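PDB 2HHG: rhodanese-like domain-containing protein from Rhodopseudomonas palustris, which probably acts as a sulfurtransferase of the rhodanese family, though its substrate and physiological role have not been established. Local coordinates for residues A[69-74]-A[78-83]; A[63-68]-A[99-104]; A[58-63]-A[90-95]; A[52-57]-A[123-128]; A[30-33]-A[39-42]. All coordinates share one frame; numbering follows the deposited sequence.

Interaction 1 of 5, residues A[69-74]-A[78-83]; sequences EFWIDP and YAKPIF
I72 lays its CG1 over the centre of the F83 ring, 3.7 Å from the centroid, while CG2 of the neighbouring I82 lies more loosely over the rim of the opposite face. The edge of the same ring then reaches W71, F83 CE2 lying 3.9 Å from W71 CB. W71 turns one face of its indole to K80, whose chain folds back across it because it bends at chi2 (-67°) and again at chi4 (-82°): CE rides above the six-membered ring, and NZ sits 3.6 Å from the centroid of the five-membered ring in a cation-pi contact. All this happens where the chain leaves helix 68-72 and doubles back along the helix end before strand 88-92 of the rhodanese-like domain. Were W71 replaced by an alanine, the K80 ammonium would probably lose its aromatic platform and the lysine chain would be less confined. The ammonium has a second hold, a 2.7 Å bond from K80 NZ to Y78 O, met from above the carbonyl plane. At the polar edge K80 N donates to W71 O at 2.8 Å, nearly straight at 171° and on a lone pair, and a water links I72 O with K80 O.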
# COMPACT_ATOMS: atom_id res chain seq x y z
N GLU A 69 0.80 10.59 -4.30
CA GLU A 69 0.23 11.89 -3.95
C GLU A 69 -0.43 12.55 -5.15
O GLU A 69 -1.47 13.21 -5.02
CB GLU A 69 1.29 12.82 -3.35
CG GLU A 69 1.98 12.26 -2.10
CD GLU A 69 3.24 11.45 -2.38
OE1 GLU A 69 3.37 10.86 -3.47
OE2 GLU A 69 4.11 11.39 -1.49
N PHE A 70 0.19 12.37 -6.31
CA PHE A 70 -0.25 12.96 -7.56
C PHE A 70 -1.52 12.33 -8.11
O PHE A 70 -2.26 12.98 -8.86
CB PHE A 70 0.88 12.90 -8.58
CG PHE A 70 2.07 13.69 -8.14
CD1 PHE A 70 2.14 15.05 -8.41
CD2 PHE A 70 3.06 13.10 -7.37
CE1 PHE A 70 3.20 15.80 -7.95
CE2 PHE A 70 4.12 13.85 -6.90
CZ PHE A 70 4.20 15.20 -7.20
N TRP A 71 -1.76 11.07 -7.76
CA TRP A 71 -2.99 10.39 -8.17
C TRP A 71 -4.10 10.54 -7.13
O TRP A 71 -5.27 10.55 -7.48
CB TRP A 71 -2.70 8.92 -8.48
CG TRP A 71 -1.94 8.70 -9.76
CD1 TRP A 71 -1.20 9.62 -10.47
CD2 TRP A 71 -1.82 7.47 -10.47
NE1 TRP A 71 -0.65 9.03 -11.59
CE2 TRP A 71 -1.02 7.71 -11.61
CE3 TRP A 71 -2.34 6.18 -10.27
CZ2 TRP A 71 -0.71 6.71 -12.53
CZ3 TRP A 71 -2.03 5.19 -11.19
CH2 TRP A 71 -1.22 5.47 -12.30
N ILE A 72 -3.74 10.66 -5.85
CA ILE A 72 -4.74 10.82 -4.80
C ILE A 72 -5.40 12.20 -4.82
O ILE A 72 -6.63 12.32 -4.74
CB ILE A 72 -4.14 10.58 -3.41
CG1 ILE A 72 -3.85 9.09 -3.20
CG2 ILE A 72 -5.08 11.09 -2.31
CD1 ILE A 72 -3.15 8.77 -1.90
N ASP A 73 -4.59 13.25 -4.91
CA ASP A 73 -5.06 14.62 -4.73
C ASP A 73 -5.97 15.03 -5.89
O ASP A 73 -5.52 15.09 -7.02
CB ASP A 73 -3.86 15.55 -4.65
CG ASP A 73 -4.23 16.99 -4.43
OD1 ASP A 73 -5.43 17.33 -4.32
OD2 ASP A 73 -3.30 17.81 -4.39
N PRO A 74 -7.26 15.32 -5.60
CA PRO A 74 -8.16 15.69 -6.70
C PRO A 74 -7.77 17.00 -7.38
O PRO A 74 -8.22 17.27 -8.50
CB PRO A 74 -9.53 15.79 -6.02
CG PRO A 74 -9.23 16.08 -4.60
CD PRO A 74 -7.95 15.34 -4.30
N TYR A 78 -3.01 15.09 -12.32
CA TYR A 78 -2.89 13.66 -12.58
C TYR A 78 -3.82 12.82 -11.69
O TYR A 78 -3.67 11.59 -11.60
CB TYR A 78 -1.42 13.24 -12.44
CG TYR A 78 -0.47 14.31 -12.99
CD1 TYR A 78 -0.22 14.41 -14.36
CD2 TYR A 78 0.13 15.24 -12.14
CE1 TYR A 78 0.62 15.40 -14.87
CE2 TYR A 78 0.97 16.24 -12.64
CZ TYR A 78 1.21 16.31 -14.00
OH TYR A 78 2.05 17.28 -14.50
N ALA A 79 -4.78 13.49 -11.06
CA ALA A 79 -5.75 12.87 -10.16
C ALA A 79 -6.45 11.67 -10.78
O ALA A 79 -6.85 11.70 -11.95
CB ALA A 79 -6.77 13.88 -9.71
N LYS A 80 -6.63 10.62 -9.98
CA LYS A 80 -7.38 9.45 -10.41
C LYS A 80 -8.63 9.36 -9.55
O LYS A 80 -8.53 9.35 -8.32
CB LYS A 80 -6.54 8.19 -10.29
CG LYS A 80 -5.25 8.22 -11.08
CD LYS A 80 -5.49 8.24 -12.58
CE LYS A 80 -4.17 8.22 -13.33
NZ LYS A 80 -3.55 9.56 -13.45
N PRO A 81 -9.81 9.30 -10.19
CA PRO A 81 -11.07 9.33 -9.45
C PRO A 81 -11.28 8.18 -8.47
O PRO A 81 -12.07 8.32 -7.54
CB PRO A 81 -12.14 9.28 -10.55
CG PRO A 81 -11.46 9.69 -11.77
CD PRO A 81 -10.04 9.29 -11.65
N ILE A 82 -10.60 7.05 -8.68
CA ILE A 82 -10.70 5.92 -7.76
C ILE A 82 -10.34 6.33 -6.32
O ILE A 82 -10.93 5.82 -5.37
CB ILE A 82 -9.86 4.69 -8.23
CG1 ILE A 82 -10.24 3.44 -7.44
CG2 ILE A 82 -8.35 4.97 -8.16
CD1 ILE A 82 -9.71 2.15 -8.05
N PHE A 83 -9.41 7.27 -6.17
CA PHE A 83 -8.99 7.72 -4.84
C PHE A 83 -9.98 8.67 -4.17
O PHE A 83 -9.76 9.08 -3.04
CB PHE A 83 -7.60 8.34 -4.90
CG PHE A 83 -6.50 7.33 -5.05
CD1 PHE A 83 -6.29 6.37 -4.06
CD2 PHE A 83 -5.67 7.34 -6.17
CE1 PHE A 83 -5.27 5.43 -4.19
CE2 PHE A 83 -4.65 6.41 -6.30
CZ PHE A 83 -4.46 5.45 -5.31
O HOH W 1 -8.46 11.79 -6.92

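Interaction 2 of 5, residues A[63-68]-A[99-104]; sequences CTRGML and SALAAK
R65 and L101 cross obliquely, the leucine lying over one face of the guanidinium, offset toward its NH2 end. CD1 of L101 stands 3.7 Å from NH2 of R65, and CB of the same leucine is equally near NH2. The arginine gets there by stretching out: CG is anti to the backbone N (chi1 176°), and the chain stays extended as far as NE, which ends up 3.9 Å from L101 CB. With a methyl over the face, what L101 offers the arginine is dispersion and not polar pairing. Next to this pair, L68 approaches the helix with a single branch. Its CD2 meets A102 twice, 3.8 Å from CB and 3.5 Å from the carbonyl O; the short alanine side chain lets the leucine come close to the helix backbone. These are the places where the turn that follows strand 61-62 settles against helix 97-109, one of the helices flanking the parallel sheet of this alpha/beta rhodanese-like domain. The turn is itself tied by backbone bonds, M67 N to T64 O and L68 N to R65 O, which help fix the positions from which R65 and L68 set out. On the sheet side L68 also touches F91 of strand 88-92, and L101 continues the apolar surface outward to M13 and L14 of helix 10-18. A102 touches I45, the residue to which R65 is joined through its backbone.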
# COMPACT_ATOMS: atom_id res chain seq x y z
N CYS A 63 -0.77 1.69 -8.48
CA CYS A 63 -0.28 3.05 -8.41
C CYS A 63 1.06 2.99 -7.71
O CYS A 63 1.12 2.69 -6.52
CB CYS A 63 -1.22 3.98 -7.64
SG CYS A 63 -0.58 5.68 -7.52
N THR A 64 2.13 3.23 -8.45
CA THR A 64 3.46 3.15 -7.83
C THR A 64 3.57 4.15 -6.68
O THR A 64 2.95 5.22 -6.71
CB THR A 64 4.60 3.34 -8.84
OG1 THR A 64 4.55 4.67 -9.38
CG2 THR A 64 4.53 2.32 -9.97
N ARG A 65 4.33 3.79 -5.66
CA ARG A 65 4.39 4.62 -4.47
C ARG A 65 4.81 6.05 -4.81
O ARG A 65 4.27 7.01 -4.25
CB ARG A 65 5.32 4.01 -3.42
CG ARG A 65 5.48 4.91 -2.21
CD ARG A 65 6.20 4.25 -1.02
NE ARG A 65 6.46 5.31 -0.03
CZ ARG A 65 7.64 5.84 0.24
NH1 ARG A 65 8.76 5.35 -0.28
NH2 ARG A 65 7.72 6.86 1.09
N GLY A 66 5.74 6.19 -5.75
CA GLY A 66 6.27 7.50 -6.11
C GLY A 66 5.29 8.43 -6.80
O GLY A 66 5.55 9.63 -6.90
N MSE A 67 4.16 7.89 -7.26
CA MSE A 67 3.10 8.67 -7.91
C MSE A 67 1.90 8.93 -7.01
O MSE A 67 0.98 9.66 -7.40
CB MSE A 67 2.61 7.93 -9.14
CG MSE A 67 3.62 7.91 -10.24
SE MSE A 67 2.91 7.17 -11.85
CE MSE A 67 4.60 7.06 -12.82
N LEU A 68 1.90 8.34 -5.82
CA LEU A 68 0.70 8.26 -4.99
C LEU A 68 0.02 9.61 -4.75
O LEU A 68 -1.18 9.76 -4.98
CB LEU A 68 1.04 7.60 -3.66
CG LEU A 68 -0.13 7.20 -2.76
CD1 LEU A 68 -0.98 6.13 -3.43
CD2 LEU A 68 0.39 6.72 -1.41
N SER A 99 4.61 0.02 1.86
CA SER A 99 3.17 0.19 2.00
C SER A 99 2.77 0.82 3.33
O SER A 99 1.74 1.50 3.40
CB SER A 99 2.42 -1.11 1.75
OG SER A 99 2.87 -2.13 2.61
N ALA A 100 3.56 0.61 4.38
CA ALA A 100 3.32 1.33 5.64
C ALA A 100 3.53 2.82 5.42
O ALA A 100 2.72 3.65 5.84
CB ALA A 100 4.22 0.81 6.75
N LEU A 101 4.62 3.17 4.74
CA LEU A 101 4.89 4.58 4.45
C LEU A 101 3.82 5.17 3.55
O LEU A 101 3.37 6.29 3.77
CB LEU A 101 6.27 4.78 3.82
CG LEU A 101 7.48 4.29 4.63
CD1 LEU A 101 8.75 4.76 3.95
CD2 LEU A 101 7.43 4.77 6.09
N ALA A 102 3.38 4.40 2.55
CA ALA A 102 2.36 4.87 1.61
C ALA A 102 1.02 5.11 2.30
O ALA A 102 0.37 6.12 2.07
CB ALA A 102 2.20 3.89 0.47
N ALA A 103 0.61 4.16 3.14
CA ALA A 103 -0.63 4.31 3.90
C ALA A 103 -0.57 5.55 4.80
O ALA A 103 -1.54 6.31 4.88
CB ALA A 103 -0.92 3.06 4.72
N LYS A 104 0.56 5.75 5.45
CA LYS A 104 0.74 6.92 6.30
C LYS A 104 0.67 8.22 5.49
O LYS A 104 0.01 9.18 5.90
CB LYS A 104 2.05 6.82 7.08
CG LYS A 104 2.35 7.99 8.01
CD LYS A 104 1.28 8.20 9.07
CE LYS A 104 1.78 9.09 10.20
NZ LYS A 104 2.29 10.41 9.75

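Interaction 3 of 5, residues A[58-63]-A[90-95]; sequences PGSFSC and VFYCAG. With PO4 (phosphate ion), chain B.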
# COMPACT_ATOMS: atom_id res chain seq x y z
N PRO A 58 -5.44 -10.26 -7.34
CA PRO A 58 -6.46 -10.04 -8.36
C PRO A 58 -7.35 -8.84 -8.06
O PRO A 58 -7.79 -8.65 -6.93
CB PRO A 58 -7.27 -11.34 -8.34
CG PRO A 58 -6.31 -12.37 -7.83
CD PRO A 58 -5.49 -11.64 -6.81
N GLY A 59 -7.57 -8.03 -9.08
CA GLY A 59 -8.46 -6.89 -8.95
C GLY A 59 -7.82 -5.68 -8.29
O GLY A 59 -8.48 -4.66 -8.10
N SER A 60 -6.53 -5.77 -7.94
CA SER A 60 -5.84 -4.63 -7.33
C SER A 60 -5.62 -3.51 -8.34
O SER A 60 -5.56 -3.74 -9.55
CB SER A 60 -4.51 -5.07 -6.71
OG SER A 60 -3.64 -5.58 -7.69
N PHE A 61 -5.50 -2.29 -7.82
CA PHE A 61 -5.25 -1.11 -8.62
C PHE A 61 -3.78 -0.73 -8.47
O PHE A 61 -3.28 -0.57 -7.36
CB PHE A 61 -6.16 0.03 -8.15
CG PHE A 61 -5.98 1.31 -8.92
CD1 PHE A 61 -6.51 1.45 -10.19
CD2 PHE A 61 -5.27 2.37 -8.37
CE1 PHE A 61 -6.33 2.62 -10.91
CE2 PHE A 61 -5.09 3.56 -9.09
CZ PHE A 61 -5.62 3.68 -10.36
N SER A 62 -3.08 -0.59 -9.60
CA SER A 62 -1.65 -0.27 -9.57
C SER A 62 -1.42 1.23 -9.54
O SER A 62 -1.81 1.95 -10.46
CB SER A 62 -0.93 -0.87 -10.78
OG SER A 62 0.39 -0.35 -10.93
N CYS A 63 -0.77 1.69 -8.48
CA CYS A 63 -0.28 3.05 -8.41
C CYS A 63 1.06 2.99 -7.71
O CYS A 63 1.12 2.69 -6.52
CB CYS A 63 -1.22 3.98 -7.64
SG CYS A 63 -0.58 5.68 -7.52
N VAL A 90 -6.51 -0.23 0.97
CA VAL A 90 -5.55 -1.17 1.53
C VAL A 90 -4.34 -1.22 0.60
O VAL A 90 -4.44 -1.72 -0.52
CB VAL A 90 -6.19 -2.57 1.67
CG1 VAL A 90 -5.17 -3.59 2.17
CG2 VAL A 90 -7.41 -2.52 2.57
N PHE A 91 -3.21 -0.71 1.07
CA PHE A 91 -2.00 -0.62 0.25
C PHE A 91 -1.14 -1.84 0.47
O PHE A 91 -1.06 -2.36 1.58
CB PHE A 91 -1.21 0.64 0.61
CG PHE A 91 -1.96 1.91 0.33
CD1 PHE A 91 -1.86 2.52 -0.91
CD2 PHE A 91 -2.78 2.49 1.30
CE1 PHE A 91 -2.57 3.69 -1.19
CE2 PHE A 91 -3.48 3.65 1.03
CZ PHE A 91 -3.38 4.26 -0.21
N TYR A 92 -0.48 -2.31 -0.59
CA TYR A 92 0.49 -3.39 -0.42
C TYR A 92 1.71 -3.23 -1.31
O TYR A 92 1.64 -2.66 -2.40
CB TYR A 92 -0.14 -4.78 -0.58
CG TYR A 92 -0.39 -5.23 -1.99
CD1 TYR A 92 0.50 -6.07 -2.65
CD2 TYR A 92 -1.55 -4.85 -2.67
CE1 TYR A 92 0.26 -6.51 -3.95
CE2 TYR A 92 -1.80 -5.28 -3.97
CZ TYR A 92 -0.90 -6.12 -4.59
OH TYR A 92 -1.15 -6.56 -5.87
N CYS A 93 2.82 -3.75 -0.82
CA CYS A 93 4.07 -3.75 -1.56
C CYS A 93 4.64 -5.17 -1.47
O CYS A 93 3.89 -6.11 -1.21
CB CYS A 93 5.04 -2.71 -1.00
SG CYS A 93 5.46 -2.92 0.77
N ALA A 94 5.94 -5.35 -1.69
CA ALA A 94 6.53 -6.69 -1.65
C ALA A 94 6.68 -7.27 -0.24
O ALA A 94 6.46 -8.48 -0.04
CB ALA A 94 7.88 -6.71 -2.38
N GLY A 95 7.03 -6.44 0.73
CA GLY A 95 7.34 -6.93 2.08
C GLY A 95 6.68 -6.20 3.23
O GLY A 95 6.91 -6.54 4.39
P PO4 B . 9.33 -3.57 0.99
O1 PO4 B . 8.75 -4.11 2.25
O2 PO4 B . 8.97 -2.13 0.83
O3 PO4 B . 10.84 -3.70 1.10
O4 PO4 B . 8.86 -4.36 -0.19
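S60 and Y92 meet through their hydroxyls, and the one hydrogen bond between 58-63 and 90-95 runs from Y92 OH to S60 OG at 3.2 Å. S60 OG lies between the backbone N and the carbonyl carbon (chi1 62°), on the flank where the phenol arrives. Both oxygens have further partners in the residue just before segment 58-63: Y92 OH is bonded to I57 N, and S60 OG to I57 O. The two hydroxyls and the I57 backbone thus close a small polar circuit that fixes the end of the tyrosine.

The van der Waals part is slight. S60 CB comes to the edge of the Y92 ring, in its plane, 3.9 Å from CE2. The phenol spans the gap between strand 88-92 and the loop just before strand 61-62; the nearest CA atoms of the two segments, those of S60 and F91, are 9.4 Å apart. Strand 40-44 runs between the two strands in the sheet, and I42 packs against Y92.

The remaining interactions belong to the phosphate, probably taken up from the crystallisation liquor. G95 N reaches its O4 at 2.9 Å in a weak, bent bond (126°), A94 CB lies 3.4 Å from that same oxygen, and C93 SG is 3.6 Å from O2. L97 N and R98 N supply further hydrogen bonds.

Backbone N-H groups collected round an anion beside a cysteine, in the loop between a strand and the next helix, match the active-site loop of rhodaneses and the related phosphatases. C93 stands where rhodaneses carry their sulfur-accepting cysteine and probably plays that part; the bound phosphate is consistent with a pocket that takes an anionic substrate.

Interaction 4 of 5, residues A[52-57]-A[123-128]; sequences ERDGKI and AWRDAG
D54 OD1 is gripped from both segments. R125 NH1 reaches it at 3.1 Å, a salt bridge whose hydrogen bond is weak (144°), and R53 NE adds a longer, weak bond from the adjoining residue. R53 NH2 takes the other oxygen, D54 OD2, at 2.9 Å, arriving from above the carboxylate plane. Seen from R125, the carboxylate oxygen lies at the guanidinium edge and in its plane, while the two flat groups stand almost perpendicular, 86° apart. A bend at chi3 (59°) in an otherwise extended chain brings NH1 across to the aspartate. One acid thus serves two arginines, and its charge probably eases the nearness of R53 NE and R125 NH1, which lie 6.2 Å apart.

Inward from this network the contact turns apolar. I57 crosses W124 at about a right angle: I57 CD1 stands over the six-membered ring of W124, 3.5 Å from its centroid, and I57 CG1 is 3.6 Å from W124 CE2. The indole N-H is satisfied outside the segments, NE1 bonding to P130 O. A serine in place of W124 would probably leave I57 without the surface it lies on and P130 O without its donor.

Both segments are helix ends. Helix 48-54 stops at D54, with G55 following at positive phi; helix 120-126 closes in a Schellman motif at G128. I117 of strand 114-117 touches both I57 and W124, so this is the helix-to-sheet layering of an alpha/beta rhodanese-like domain, with the weakly bonded D54-R125 salt bridge at its outer edge.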
# COMPACT_ATOMS: atom_id res chain seq x y z
N GLU A 52 5.45 -7.83 -12.66
CA GLU A 52 5.66 -8.77 -13.76
C GLU A 52 6.29 -10.08 -13.28
O GLU A 52 5.86 -11.17 -13.69
CB GLU A 52 6.49 -8.14 -14.88
CG GLU A 52 6.72 -9.09 -16.07
CD GLU A 52 7.39 -8.43 -17.26
OE1 GLU A 52 7.78 -7.25 -17.16
OE2 GLU A 52 7.51 -9.10 -18.31
N ARG A 53 7.28 -9.98 -12.40
CA ARG A 53 8.00 -11.15 -11.90
C ARG A 53 7.14 -12.04 -11.00
O ARG A 53 7.12 -13.26 -11.16
CB ARG A 53 9.26 -10.70 -11.15
CG ARG A 53 10.13 -11.84 -10.62
CD ARG A 53 11.23 -11.34 -9.69
NE ARG A 53 10.69 -10.60 -8.55
CZ ARG A 53 10.84 -9.29 -8.34
NH1 ARG A 53 11.53 -8.54 -9.20
NH2 ARG A 53 10.30 -8.73 -7.27
N ASP A 54 6.42 -11.42 -10.07
CA ASP A 54 5.80 -12.14 -8.96
C ASP A 54 4.28 -12.31 -9.06
O ASP A 54 3.70 -13.10 -8.32
CB ASP A 54 6.16 -11.47 -7.64
CG ASP A 54 7.64 -11.56 -7.31
OD1 ASP A 54 8.25 -12.61 -7.61
OD2 ASP A 54 8.19 -10.59 -6.75
N GLY A 55 3.65 -11.57 -9.97
CA GLY A 55 2.19 -11.53 -10.03
C GLY A 55 1.63 -10.50 -9.05
O GLY A 55 2.39 -9.73 -8.45
N LYS A 56 0.31 -10.50 -8.90
CA LYS A 56 -0.39 -9.49 -8.11
C LYS A 56 -1.66 -10.03 -7.47
O LYS A 56 -2.14 -11.13 -7.79
CB LYS A 56 -0.73 -8.29 -9.01
CG LYS A 56 -1.72 -8.60 -10.12
CD LYS A 56 -1.94 -7.38 -10.99
CE LYS A 56 -2.71 -7.74 -12.24
NZ LYS A 56 -2.96 -6.55 -13.09
N ILE A 57 -2.22 -9.25 -6.56
CA ILE A 57 -3.51 -9.56 -5.97
C ILE A 57 -4.59 -9.27 -7.02
O ILE A 57 -4.63 -8.17 -7.56
CB ILE A 57 -3.72 -8.75 -4.68
CG1 ILE A 57 -2.70 -9.19 -3.63
CG2 ILE A 57 -5.14 -8.93 -4.16
CD1 ILE A 57 -2.73 -8.41 -2.32
N ALA A 123 4.33 -12.29 1.98
CA ALA A 123 3.54 -13.02 2.98
C ALA A 123 2.23 -13.56 2.40
O ALA A 123 1.80 -14.67 2.74
CB ALA A 123 3.27 -12.15 4.18
N TRP A 124 1.60 -12.77 1.54
CA TRP A 124 0.39 -13.16 0.82
C TRP A 124 0.63 -14.44 0.02
O TRP A 124 -0.13 -15.41 0.12
CB TRP A 124 -0.04 -12.03 -0.10
CG TRP A 124 -1.31 -12.24 -0.87
CD1 TRP A 124 -1.45 -12.94 -2.03
CD2 TRP A 124 -2.59 -11.66 -0.59
NE1 TRP A 124 -2.75 -12.87 -2.47
CE2 TRP A 124 -3.47 -12.09 -1.60
CE3 TRP A 124 -3.07 -10.83 0.43
CZ2 TRP A 124 -4.81 -11.71 -1.63
CZ3 TRP A 124 -4.40 -10.45 0.40
CH2 TRP A 124 -5.25 -10.90 -0.62
N ARG A 125 1.69 -14.44 -0.78
CA ARG A 125 2.10 -15.61 -1.55
C ARG A 125 2.43 -16.82 -0.67
O ARG A 125 2.01 -17.95 -0.98
CB ARG A 125 3.30 -15.25 -2.43
CG ARG A 125 3.80 -16.39 -3.31
CD ARG A 125 4.88 -15.90 -4.26
NE ARG A 125 6.03 -15.34 -3.54
CZ ARG A 125 7.00 -14.63 -4.11
NH1 ARG A 125 6.98 -14.39 -5.42
NH2 ARG A 125 8.00 -14.17 -3.37
N ASP A 126 3.17 -16.59 0.41
CA ASP A 126 3.54 -17.67 1.33
C ASP A 126 2.32 -18.35 1.94
O ASP A 126 2.33 -19.56 2.19
CB ASP A 126 4.46 -17.15 2.43
CG ASP A 126 5.86 -16.82 1.93
OD1 ASP A 126 6.24 -17.27 0.82
OD2 ASP A 126 6.58 -16.11 2.66
N ALA A 127 1.26 -17.57 2.17
CA ALA A 127 0.02 -18.08 2.75
C ALA A 127 -0.90 -18.73 1.71
O ALA A 127 -1.96 -19.26 2.06
CB ALA A 127 -0.71 -16.96 3.47
N GLY A 128 -0.49 -18.69 0.45
CA GLY A 128 -1.27 -19.25 -0.65
C GLY A 128 -2.45 -18.39 -1.06
O GLY A 128 -3.45 -18.91 -1.57

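Interaction 5 of 5, residues A[30-33]-A[39-42]; sequences IALH and DVVI
L32 points its branched end at V40, the two side chains meeting tip to tip. CD2 of the leucine lies 3.9 Å from CG2 of the valine and 4.0 Å from CG1, so it sits against the fork and not against one methyl alone; the other leucine methyl, CD1, is 4.1 Å from CG2. L32 has its CG opposite the backbone N (chi1 -179°), which carries the branch off the helix toward the strand.

One residue on, H33 brings its ring to I42 at about a right angle. The isoleucine's CD1 comes to the imidazole edge, in the ring plane, 3.9 Å from H33 CD2, so the touch is with a ring carbon and the faces take no part in it. I42 reaches this far by stretching its longer branch, with chi2 at 174°. The polar side of the imidazole is used as well: NE2 is hydrogen-bonded to P58 O, which ties the helix to the turn leading into strand 61-62 and helps fix the ring's rotation.

No polar bond joins the two segments, so apolar contacts made by alternate residues of the strand carry the pairing. Helix 26-34 and strand 40-44 are successive elements of the fold, joined by a short connection. The helix rests on one side of the parallel sheet; in the neighbouring strand 88-92, V90 touches V40, while H33 also packs against I57.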
# COMPACT_ATOMS: atom_id res chain seq x y z
N ILE A 30 -6.47 -11.62 3.10
CA ILE A 30 -6.89 -12.70 2.21
C ILE A 30 -8.40 -12.96 2.37
O ILE A 30 -9.13 -13.07 1.38
CB ILE A 30 -6.04 -13.97 2.42
CG1 ILE A 30 -4.61 -13.71 1.91
CG2 ILE A 30 -6.67 -15.18 1.72
CD1 ILE A 30 -3.61 -14.80 2.26
N ALA A 31 -8.87 -13.03 3.62
CA ALA A 31 -10.29 -13.24 3.88
C ALA A 31 -11.14 -12.10 3.31
O ALA A 31 -12.19 -12.34 2.73
CB ALA A 31 -10.57 -13.43 5.36
N LEU A 32 -10.65 -10.87 3.47
CA LEU A 32 -11.32 -9.69 2.92
C LEU A 32 -11.46 -9.81 1.40
O LEU A 32 -12.51 -9.53 0.83
CB LEU A 32 -10.55 -8.42 3.29
CG LEU A 32 -11.12 -7.08 2.80
CD1 LEU A 32 -12.50 -6.84 3.40
CD2 LEU A 32 -10.17 -5.94 3.16
N HIS A 33 -10.37 -10.19 0.74
CA HIS A 33 -10.38 -10.36 -0.70
C HIS A 33 -11.38 -11.43 -1.14
O HIS A 33 -12.14 -11.22 -2.08
CB HIS A 33 -8.98 -10.71 -1.18
CG HIS A 33 -8.84 -10.76 -2.67
ND1 HIS A 33 -9.11 -11.90 -3.40
CD2 HIS A 33 -8.45 -9.82 -3.55
CE1 HIS A 33 -8.89 -11.65 -4.68
NE2 HIS A 33 -8.49 -10.39 -4.80
N ASP A 39 -16.58 -2.28 -0.80
CA ASP A 39 -16.14 -0.98 -0.25
C ASP A 39 -14.66 -0.97 0.16
O ASP A 39 -14.28 -0.33 1.14
CB ASP A 39 -17.05 -0.53 0.91
CG ASP A 39 -18.49 -0.29 0.48
OD1 ASP A 39 -18.70 0.26 -0.63
OD2 ASP A 39 -19.40 -0.64 1.25
N VAL A 40 -13.84 -1.70 -0.60
CA VAL A 40 -12.39 -1.72 -0.41
C VAL A 40 -11.73 -1.57 -1.77
O VAL A 40 -12.21 -2.11 -2.77
CB VAL A 40 -11.92 -3.05 0.28
CG1 VAL A 40 -10.40 -3.17 0.27
CG2 VAL A 40 -12.45 -3.14 1.71
N VAL A 41 -10.65 -0.79 -1.81
CA VAL A 41 -9.77 -0.73 -2.97
C VAL A 41 -8.40 -1.20 -2.50
O VAL A 41 -7.82 -0.62 -1.56
CB VAL A 41 -9.67 0.70 -3.55
CG1 VAL A 41 -8.68 0.74 -4.72
CG2 VAL A 41 -11.03 1.22 -3.98
N ILE A 42 -7.90 -2.26 -3.12
CA ILE A 42 -6.57 -2.78 -2.81
C ILE A 42 -5.61 -2.16 -3.81
O ILE A 42 -5.77 -2.32 -5.02
CB ILE A 42 -6.54 -4.32 -2.84
CG1 ILE A 42 -7.54 -4.89 -1.81
CG2 ILE A 42 -5.14 -4.83 -2.55
CD1 ILE A 42 -7.70 -6.41 -1.83

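Interaction 5 closes first along the chain, joining helix 26-34 to strand 40-44. Interaction 4 then spans the long return from helix 48-54 to helix 120-126, and interactions 1, 2 and 3 all lie nested within it. Interactions 2 and 3 cross, share C63 and have centres about 10 Å apart; the ring of W71 in interaction 1 packs on that cysteine. Interactions 3 and 5 reach neighbouring strands of one parallel sheet, where F61 N probably hydrogen-bonds to I42 O. Interactions 1 and 4 lie on opposite sides of the chain's centre, about 26 Å between centres. Together they tie helices and loops round the sheet that carries the anion-binding loop of this rhodanese-like domain.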